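Local coordinates for protein anthranilate-CoA ligase (PDB 4WV3) that belongs to the AMP-binding (ANL) enzyme family, pairing a large N-terminal region with a smaller C-terminal domain, and binds 5'-O-[(S)-[(2-aminobenzoyl)oxy](hydroxy)phosphoryl]adenosine in this model, at residues Glu428-Leu433 with Gln440-Ile445. Numbering follows the deposited sequence.
Sequences EVESTL and QECAVI
The carboxylate of Glu430 turns one face to the backbone of strand 441-445: Ala443 CA lies over that face, towards OE2, and Val444 N comes at the OE2 edge, tilted slightly to the same side, while OE1 forms a salt bridge with Arg509 of helix 509-520. The pair illustrates a helix packed on the outer strand of a small sheet in the C-terminal domain, helix 428-433 and strand 441-445 running roughly antiparallel at 148°. Strand 439-448 gives alternate residues, Ala443 and Ile445, to backbone pairing with strand 454-462; the amide of Val444 instead points to the helix. The hydrogen bond from Val444 N to Glu430 OE2 is 2.7 Å long and fairly straight at 157°. It uses the anti side of the carboxylate, with the donor 21° out of plane. The Glu430 chain, extended beyond CG, spans the distance to the strand; its CG passes the Val444 side chain, the two pointing opposite ways. With both oxygens engaged, the group's rotation is probably well restrained. Beside this polar link runs an apolar seam. Cys442, its SG folded back over its own main chain, brings that sulfur to Leu433 CB at 3.6 Å. Leu433 lies between the strand and Ile476 and Cys480 of helix 470-483. CG2 of Val444 touches three helix side chains, standing 3.9 Å from Leu433 CD1, 3.7 Å from Glu430 CG and 3.6 Å from Val429 CG1.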
ATOM      1  N   GLU A 428      -4.635  19.477   4.664  1.00 17.72           N
ATOM      2  CA  GLU A 428      -4.038  20.678   5.239  1.00 17.86           C
ATOM      3  C   GLU A 428      -4.482  20.891   6.682  1.00 20.45           C
ATOM      4  O   GLU A 428      -3.666  21.210   7.548  1.00 23.12           O
ATOM      5  CB  GLU A 428      -4.392  21.911   4.408  1.00 14.78           C
ATOM      6  CG  GLU A 428      -3.849  23.205   4.992  1.00 15.62           C
ATOM      7  CD  GLU A 428      -4.344  24.431   4.258  1.00 18.72           C
ATOM      8  OE1 GLU A 428      -5.015  24.275   3.216  1.00 27.59           O
ATOM      9  OE2 GLU A 428      -4.068  25.554   4.728  1.00 26.62           O
ATOM     10  N   VAL A 429      -5.774  20.716   6.934  1.00 18.16           N
ATOM     11  CA  VAL A 429      -6.320  20.901   8.272  1.00 17.55           C
ATOM     12  C   VAL A 429      -5.785  19.838   9.231  1.00 19.96           C
ATOM     13  O   VAL A 429      -5.384  20.148  10.353  1.00 18.18           O
ATOM     14  CB  VAL A 429      -7.862  20.890   8.268  1.00 20.67           C
ATOM     15  CG1 VAL A 429      -8.401  21.129   9.671  1.00 14.19           C
ATOM     16  CG2 VAL A 429      -8.392  21.947   7.312  1.00 14.74           C
ATOM     17  N   GLU A 430      -5.769  18.587   8.776  1.00 19.40           N
ATOM     18  CA  GLU A 430      -5.241  17.485   9.575  1.00 15.50           C
ATOM     19  C   GLU A 430      -3.752  17.664   9.856  1.00 17.92           C
ATOM     20  O   GLU A 430      -3.272  17.326  10.939  1.00 16.56           O
ATOM     21  CB  GLU A 430      -5.487  16.145   8.876  1.00 16.30           C
ATOM     22  CG  GLU A 430      -6.947  15.720   8.834  1.00 23.56           C
ATOM     23  CD  GLU A 430      -7.194  14.574   7.870  1.00 25.62           C
ATOM     24  OE1 GLU A 430      -6.210  13.955   7.412  1.00 20.29           O
ATOM     25  OE2 GLU A 430      -8.373  14.294   7.563  1.00 23.18           O
ATOM     26  N   SER A 431      -3.027  18.197   8.877  1.00 18.26           N
ATOM     27  CA  SER A 431      -1.594  18.431   9.019  1.00 18.83           C
ATOM     28  C   SER A 431      -1.314  19.518  10.049  1.00 23.86           C
ATOM     29  O   SER A 431      -0.277  19.505  10.714  1.00 25.99           O
ATOM     30  CB  SER A 431      -0.977  18.819   7.673  1.00 22.28           C
ATOM     31  OG  SER A 431       0.398  19.127   7.811  1.00 31.41           O
ATOM     32  N   THR A 432      -2.243  20.460  10.173  1.00 20.02           N
ATOM     33  CA  THR A 432      -2.118  21.538  11.142  1.00 20.66           C
ATOM     34  C   THR A 432      -2.431  21.035  12.548  1.00 19.59           C
ATOM     35  O   THR A 432      -1.731  21.364  13.506  1.00 19.45           O
ATOM     36  CB  THR A 432      -3.050  22.715  10.796  1.00 25.56           C
ATOM     37  OG1 THR A 432      -2.651  23.291   9.546  1.00 29.17           O
ATOM     38  CG2 THR A 432      -2.996  23.781  11.878  1.00 23.56           C
ATOM     39  N   LEU A 433      -3.483  20.230  12.661  1.00 18.21           N
ATOM     40  CA  LEU A 433      -3.899  19.676  13.945  1.00 16.52           C
ATOM     41  C   LEU A 433      -2.820  18.790  14.562  1.00 15.08           C
ATOM     42  O   LEU A 433      -2.614  18.800  15.776  1.00 11.62           O
ATOM     43  CB  LEU A 433      -5.195  18.878  13.787  1.00 14.38           C
ATOM     44  CG  LEU A 433      -6.472  19.670  13.512  1.00 15.28           C
ATOM     45  CD1 LEU A 433      -7.564  18.753  12.992  1.00 15.53           C
ATOM     46  CD2 LEU A 433      -6.933  20.376  14.773  1.00 17.65           C
ATOM     47  N   GLN A 440      -2.063  12.507  18.340  1.00 22.58           N
ATOM     48  CA  GLN A 440      -1.353  11.406  17.701  1.00 25.25           C
ATOM     49  C   GLN A 440      -1.686  11.358  16.213  1.00 26.15           C
ATOM     50  O   GLN A 440      -0.793  11.273  15.368  1.00 23.08           O
ATOM     51  CB  GLN A 440      -1.704  10.077  18.372  1.00 16.92           C
ATOM     52  CG  GLN A 440      -1.007   8.873  17.763  1.00 19.95           C
ATOM     53  CD  GLN A 440      -1.195   7.615  18.587  1.00 25.50           C
ATOM     54  OE1 GLN A 440      -1.575   7.677  19.757  1.00 27.29           O
ATOM     55  NE2 GLN A 440      -0.933   6.464  17.980  1.00 23.48           N
ATOM     56  N   GLU A 441      -2.979  11.415  15.906  1.00 21.76           N
ATOM     57  CA  GLU A 441      -3.458  11.493  14.530  1.00 20.56           C
ATOM     58  C   GLU A 441      -4.894  12.003  14.524  1.00 20.29           C
ATOM     59  O   GLU A 441      -5.536  12.067  15.573  1.00 18.18           O
ATOM     60  CB  GLU A 441      -3.375  10.130  13.841  1.00 19.65           C
ATOM     61  CG  GLU A 441      -4.177   9.040  14.525  1.00 21.10           C
ATOM     62  CD  GLU A 441      -4.144   7.731  13.763  1.00 23.78           C
ATOM     63  OE1 GLU A 441      -3.767   7.744  12.573  1.00 22.33           O
ATOM     64  OE2 GLU A 441      -4.493   6.688  14.356  1.00 22.20           O
ATOM     65  N   CYS A 442      -5.399  12.365  13.349  1.00 20.59           N
ATOM     66  CA  CYS A 442      -6.749  12.910  13.254  1.00 19.63           C
ATOM     67  C   CYS A 442      -7.346  12.790  11.856  1.00 17.27           C
ATOM     68  O   CYS A 442      -6.690  12.332  10.920  1.00 26.36           O
ATOM     69  CB  CYS A 442      -6.766  14.375  13.696  1.00 20.96           C
ATOM     70  SG  CYS A 442      -5.849  15.488  12.610  1.00 20.95           S
ATOM     71  N   ALA A 443      -8.601  13.212  11.729  1.00 19.36           N
ATOM     72  CA  ALA A 443      -9.310  13.173  10.457  1.00 20.76           C
ATOM     73  C   ALA A 443     -10.337  14.297  10.389  1.00 22.96           C
ATOM     74  O   ALA A 443     -11.026  14.580  11.369  1.00 20.13           O
ATOM     75  CB  ALA A 443      -9.984  11.824  10.268  1.00 20.81           C
ATOM     76  N   VAL A 444     -10.438  14.935   9.227  1.00 25.83           N
ATOM     77  CA  VAL A 444     -11.354  16.055   9.045  1.00 18.41           C
ATOM     78  C   VAL A 444     -12.340  15.798   7.911  1.00 19.21           C
ATOM     79  O   VAL A 444     -11.944  15.518   6.781  1.00 19.18           O
ATOM     80  CB  VAL A 444     -10.590  17.367   8.774  1.00 20.09           C
ATOM     81  CG1 VAL A 444     -11.549  18.473   8.362  1.00 16.13           C
ATOM     82  CG2 VAL A 444      -9.790  17.776  10.002  1.00 17.92           C
ATOM     83  N   ILE A 445     -13.629  15.895   8.223  1.00 25.48           N
ATOM     84  CA  ILE A 445     -14.679  15.688   7.235  1.00 21.40           C
ATOM     85  C   ILE A 445     -15.614  16.890   7.186  1.00 24.84           C
ATOM     86  O   ILE A 445     -15.525  17.792   8.019  1.00 24.61           O
ATOM     87  CB  ILE A 445     -15.522  14.446   7.566  1.00 23.86           C
ATOM     88  CG1 ILE A 445     -16.346  14.696   8.830  1.00 24.27           C
ATOM     89  CG2 ILE A 445     -14.636  13.218   7.724  1.00 17.86           C
ATOM     90  CD1 ILE A 445     -17.265  13.563   9.192  1.00 27.23           C
TER